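Local atomic coordinates of C-type lectin domain family 4, member a4 (Mus musculus, PDB entry 3VYK), a protein that binds bisected N-glycans at a calcium ion through its extracellular C-type lectin domain and probably serves as an inhibitory receptor of dendritic cells. Residues Q48-I51 and T52-N56; L65-A68 and G69-W73. All blocks are in the same frame, centred on the assembly; numbering follows the deposited sequence.

Contacts 1 and 2 lie in series along the C-type lectin domain and on opposite sides of its centre, about 24 Å apart between centres. Both are partly buried. Contact 1 closes helix 45-53 by backbone bonds, one serine hydroxyl, a water bridge and apolar packing, with Gln48 and Ile51 buried and Asp49 and Ser53 at the surface. Contact 2 is a hairpin at the end of strand 61-67, where Leu65, Asp67 and Trp73 are buried and a charged pair does much of the work. Both rest on strand 100-106, through Ile103 and Val101 respectively, and both reach Trp112, but only contact 2 adjoins the calcium site.

Contact 1: Q48-I51 and T52-N56; sequences QDFI and TSNLN
One end of the Asn54 side-chain amide stands over one face of the Phe50 ring, offset toward its rim; the two planes are 56° apart. The same ring stacks with Phe10 and meets Tyr15 at an angle, so the last turns of helix 45-53 of the C-type lectin fold pack here against aromatic side chains near the amino terminus. Phe50 has CG anti to its backbone N (chi1 171°), which swings the ring along the helix toward Asn54. Its carbonyl also holds Ser53: OG donates to Phe50 O at 2.8 Å, from a direction tilted off the carbonyl plane.

Thr52 works on two sides. Its OG1 hydroxyl donates a hydrogen bond to a water 2.7 Å away, and that water donates in turn to Asp49 OD1, bridging two successive turns at the surface. Its methyl CG2 turns the other way, 3.8 Å from Gln48 NE2. The Gln48 chain is bent at chi2, and its OE1 accepts from Trp112 NE1, which ties the helix to strand 109-115.

The backbone shows how the helix runs out. Thr52 N reaches Gln48 O at 2.9 Å and Ser53 N reaches Asp49 O, both in the i to i+4 pattern. Asn54 N instead bonds the nearer Ile51 O at 3.0 Å, standing well above the carbonyl plane, and Leu55 N bonds Thr52 O. The path thus tightens to i+3 spacing as the chain leaves the helix. Ile51 and Leu55 point the same way, side by side, toward Ile103 of strand 100-106. Their methyls CG2 of Ile51 and CD1 of Leu55 stand 4.2 Å apart, while Leu55 CG sits 3.3 Å from Ile51 O.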
loop_
_atom_site.group_PDB
_atom_site.type_symbol
_atom_site.label_atom_id
_atom_site.label_comp_id
_atom_site.label_asym_id
_atom_site.label_seq_id
_atom_site.Cartn_x
_atom_site.Cartn_y
_atom_site.Cartn_z
ATOM N N GLN A 48 -6.165 4.975 5.769
ATOM C CA GLN A 48 -4.731 5.224 5.959
ATOM C C GLN A 48 -4.306 5.049 7.425
ATOM O O GLN A 48 -3.374 4.309 7.712
ATOM C CB GLN A 48 -4.360 6.625 5.458
ATOM C CG GLN A 48 -2.924 7.038 5.758
ATOM C CD GLN A 48 -1.908 6.418 4.822
ATOM O OE1 GLN A 48 -2.256 5.720 3.872
ATOM N NE2 GLN A 48 -0.632 6.681 5.101
ATOM N N ASP A 49 -5.016 5.711 8.348
ATOM C CA ASP A 49 -4.675 5.645 9.769
ATOM C C ASP A 49 -4.918 4.254 10.381
ATOM O O ASP A 49 -4.167 3.814 11.257
ATOM C CB ASP A 49 -5.447 6.708 10.559
ATOM C CG ASP A 49 -4.944 8.121 10.314
ATOM O OD1 ASP A 49 -3.840 8.302 9.772
ATOM O OD2 ASP A 49 -5.655 9.076 10.670
ATOM N N PHE A 50 -5.958 3.563 9.918
ATOM C CA PHE A 50 -6.172 2.177 10.326
ATOM C C PHE A 50 -4.973 1.323 9.905
ATOM O O PHE A 50 -4.437 0.553 10.699
ATOM C CB PHE A 50 -7.473 1.591 9.759
ATOM C CG PHE A 50 -7.589 0.103 9.983
ATOM C CD1 PHE A 50 -7.192 -0.809 8.998
ATOM C CD2 PHE A 50 -8.046 -0.388 11.209
ATOM C CE1 PHE A 50 -7.273 -2.174 9.228
ATOM C CE2 PHE A 50 -8.129 -1.739 11.435
ATOM C CZ PHE A 50 -7.734 -2.635 10.453
ATOM N N ILE A 51 -4.562 1.463 8.649
ATOM C CA ILE A 51 -3.468 0.651 8.134
ATOM C C ILE A 51 -2.180 0.932 8.903
ATOM O O ILE A 51 -1.534 -0.010 9.386
ATOM C CB ILE A 51 -3.278 0.852 6.620
ATOM C CG1 ILE A 51 -4.462 0.250 5.852
ATOM C CG2 ILE A 51 -1.957 0.236 6.152
ATOM C CD1 ILE A 51 -4.653 0.836 4.470
ATOM N N THR A 52 -1.820 2.202 9.065
ATOM C CA THR A 52 -0.537 2.501 9.719
ATOM C C THR A 52 -0.478 2.083 11.192
ATOM O O THR A 52 0.593 1.763 11.697
ATOM C CB THR A 52 -0.090 3.964 9.540
ATOM O OG1 THR A 52 -0.999 4.840 10.216
ATOM C CG2 THR A 52 -0.005 4.317 8.068
ATOM N N SER A 53 -1.626 2.058 11.864
ATOM C CA SER A 53 -1.682 1.574 13.247
ATOM C C SER A 53 -1.189 0.130 13.372
ATOM O O SER A 53 -0.749 -0.284 14.447
ATOM C CB SER A 53 -3.109 1.707 13.807
ATOM O OG SER A 53 -3.921 0.615 13.438
ATOM N N ASN A 54 -1.278 -0.614 12.271
ATOM C CA ASN A 54 -0.931 -2.031 12.211
ATOM C C ASN A 54 0.483 -2.331 11.691
ATOM O O ASN A 54 0.843 -3.499 11.530
ATOM C CB ASN A 54 -1.964 -2.764 11.352
ATOM C CG ASN A 54 -3.284 -2.952 12.069
ATOM O OD1 ASN A 54 -4.238 -2.195 11.869
ATOM N ND2 ASN A 54 -3.344 -3.965 12.917
ATOM N N LEU A 55 1.273 -1.290 11.438
ATOM C CA LEU A 55 2.575 -1.449 10.776
ATOM C C LEU A 55 3.774 -1.266 11.697
ATOM O O LEU A 55 3.711 -0.542 12.693
ATOM C CB LEU A 55 2.696 -0.458 9.615
ATOM C CG LEU A 55 1.630 -0.476 8.523
ATOM C CD1 LEU A 55 1.971 0.582 7.492
ATOM C CD2 LEU A 55 1.471 -1.844 7.873
ATOM N N ASN A 56 4.886 -1.899 11.320
ATOM C CA ASN A 56 6.152 -1.727 12.013
ATOM C C ASN A 56 6.876 -0.504 11.461
ATOM O O ASN A 56 7.072 -0.394 10.242
ATOM C CB ASN A 56 7.006 -2.984 11.829
ATOM C CG ASN A 56 8.213 -3.020 12.752
ATOM O OD1 ASN A 56 9.012 -2.087 12.793
ATOM N ND2 ASN A 56 8.342 -4.109 13.505
HETATM O O HOH W 1 -1.231 7.457 9.632
#

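Contact 2: L65-A68 and G69-W73; sequences LLDA and GQRQW
Asp67 reaches from the end of strand 61-67 into the turn that follows, meeting Gly69, Arg71, Gln72 and Trp73. The segments form a β-hairpin with a type I' turn from Gly69 to Gln72, and Asp67 and Trp73 face each other as an antiparallel non-hydrogen-bonded pair. Asp67 CB lies over the six-membered ring of Trp73 in a CH-pi contact, 3.9 Å from its centroid. A chi1 of -178° sets CG opposite the backbone N and carries the carboxylate past the indole to the mouth of the turn.

OD1 then collects backbone amides. Gly69 N donates to it at 2.9 Å, closing an Asx turn, while the N atoms of Arg71 and Gln72 add weak bonds at poorer angles. Gln72 N also bonds Gly69 O, within the turn. Just outside, Ala68 N donates to Gln72 O at 2.9 Å and joins the two arms.

OD2 is gripped side-on by Arg71, both NE and NH2 lying 2.9 Å from this one oxygen. It sits at the guanidinium edge, in plane, although the carboxylate is turned 44° from the guanidinium. Bends at chi2 and chi3 fold the arginine back from the turn toward Asp67 and the Trp73 indole, and Trp73 CZ2 covers the centre of one guanidinium face, 3.5 Å above it. At the root of the indole, Leu65 CD1 packs against Trp73 CB at 3.9 Å.

Arg71 has further partners: NH1 forms a salt bridge with the calcium ligand Asp114, and NH2 bonds Glu98 O. Flanked by two carboxylates, its guanidinium probably lessens their mutual repulsion. Asp67 is thus placed to act as an outer-shell residue, consistent with its holding the arginine that pairs with Asp114 at the calcium site.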
loop_
_atom_site.group_PDB
_atom_site.type_symbol
_atom_site.label_atom_id
_atom_site.label_comp_id
_atom_site.label_asym_id
_atom_site.label_seq_id
_atom_site.Cartn_x
_atom_site.Cartn_y
_atom_site.Cartn_z
ATOM N N LEU A 65 -0.780 1.194 -5.649
ATOM C CA LEU A 65 -0.778 2.448 -6.401
ATOM C C LEU A 65 0.411 2.456 -7.347
ATOM O O LEU A 65 1.536 2.195 -6.922
ATOM C CB LEU A 65 -0.691 3.641 -5.433
ATOM C CG LEU A 65 -0.929 5.025 -6.037
ATOM C CD1 LEU A 65 -2.333 5.150 -6.618
ATOM C CD2 LEU A 65 -0.669 6.119 -5.004
ATOM N N LEU A 66 0.155 2.766 -8.614
ATOM C CA LEU A 66 1.188 2.721 -9.658
ATOM C C LEU A 66 1.194 3.965 -10.525
ATOM O O LEU A 66 0.149 4.519 -10.809
ATOM C CB LEU A 66 0.944 1.528 -10.574
ATOM C CG LEU A 66 0.956 0.152 -9.919
ATOM C CD1 LEU A 66 0.445 -0.878 -10.907
ATOM C CD2 LEU A 66 2.351 -0.202 -9.442
ATOM N N ASP A 67 2.373 4.379 -10.971
ATOM C CA ASP A 67 2.480 5.482 -11.917
ATOM C C ASP A 67 2.309 4.933 -13.331
ATOM O O ASP A 67 3.233 4.322 -13.872
ATOM C CB ASP A 67 3.841 6.167 -11.779
ATOM C CG ASP A 67 4.003 7.358 -12.705
ATOM O OD1 ASP A 67 3.114 7.621 -13.545
ATOM O OD2 ASP A 67 5.024 8.057 -12.574
ATOM N N ALA A 68 1.138 5.171 -13.926
ATOM C CA ALA A 68 0.825 4.659 -15.260
ATOM C C ALA A 68 1.611 5.357 -16.367
ATOM O O ALA A 68 1.598 4.914 -17.522
ATOM C CB ALA A 68 -0.668 4.774 -15.530
ATOM N N GLY A 69 2.268 6.452 -16.011
ATOM C CA GLY A 69 3.039 7.243 -16.957
ATOM C C GLY A 69 2.923 8.708 -16.603
ATOM O O GLY A 69 1.835 9.190 -16.338
ATOM N N GLN A 70 4.055 9.398 -16.556
ATOM C CA GLN A 70 4.068 10.845 -16.320
ATOM C C GLN A 70 3.296 11.288 -15.068
ATOM O O GLN A 70 2.580 12.291 -15.065
ATOM C CB GLN A 70 3.652 11.583 -17.586
ATOM C CG GLN A 70 4.514 11.141 -18.749
ATOM C CD GLN A 70 4.729 12.222 -19.758
ATOM O OE1 GLN A 70 3.806 12.960 -20.085
ATOM N NE2 GLN A 70 5.956 12.324 -20.270
ATOM N N ARG A 71 3.480 10.510 -13.999
ATOM C CA ARG A 71 2.942 10.811 -12.677
ATOM C C ARG A 71 1.419 10.717 -12.645
ATOM O O ARG A 71 0.758 11.422 -11.884
ATOM C CB ARG A 71 3.444 12.172 -12.142
ATOM C CG ARG A 71 4.940 12.429 -12.301
ATOM C CD ARG A 71 5.796 11.883 -11.162
ATOM N NE ARG A 71 5.977 10.434 -11.183
ATOM C CZ ARG A 71 6.730 9.767 -10.310
ATOM N NH1 ARG A 71 7.386 10.423 -9.346
ATOM N NH2 ARG A 71 6.845 8.447 -10.390
ATOM N N GLN A 72 0.870 9.818 -13.457
ATOM C CA GLN A 72 -0.569 9.536 -13.445
ATOM C C GLN A 72 -0.827 8.334 -12.545
ATOM O O GLN A 72 -0.758 7.172 -12.975
ATOM C CB GLN A 72 -1.088 9.287 -14.861
ATOM C CG GLN A 72 -0.979 10.525 -15.736
ATOM C CD GLN A 72 -1.338 10.249 -17.182
ATOM O OE1 GLN A 72 -0.612 9.536 -17.914
ATOM N NE2 GLN A 72 -2.446 10.837 -17.625
ATOM N N TRP A 73 -1.083 8.625 -11.268
ATOM C CA TRP A 73 -1.231 7.578 -10.254
ATOM C C TRP A 73 -2.540 6.869 -10.417
ATOM O O TRP A 73 -3.593 7.503 -10.553
ATOM C CB TRP A 73 -1.073 8.143 -8.834
ATOM C CG TRP A 73 0.282 8.785 -8.684
ATOM C CD1 TRP A 73 0.591 10.140 -8.745
ATOM C CD2 TRP A 73 1.571 8.101 -8.542
ATOM N NE1 TRP A 73 1.950 10.336 -8.622
ATOM C CE2 TRP A 73 2.591 9.149 -8.503
ATOM C CE3 TRP A 73 1.968 6.765 -8.438
ATOM C CZ2 TRP A 73 3.938 8.853 -8.360
ATOM C CZ3 TRP A 73 3.333 6.480 -8.291
ATOM C CH2 TRP A 73 4.291 7.506 -8.256
#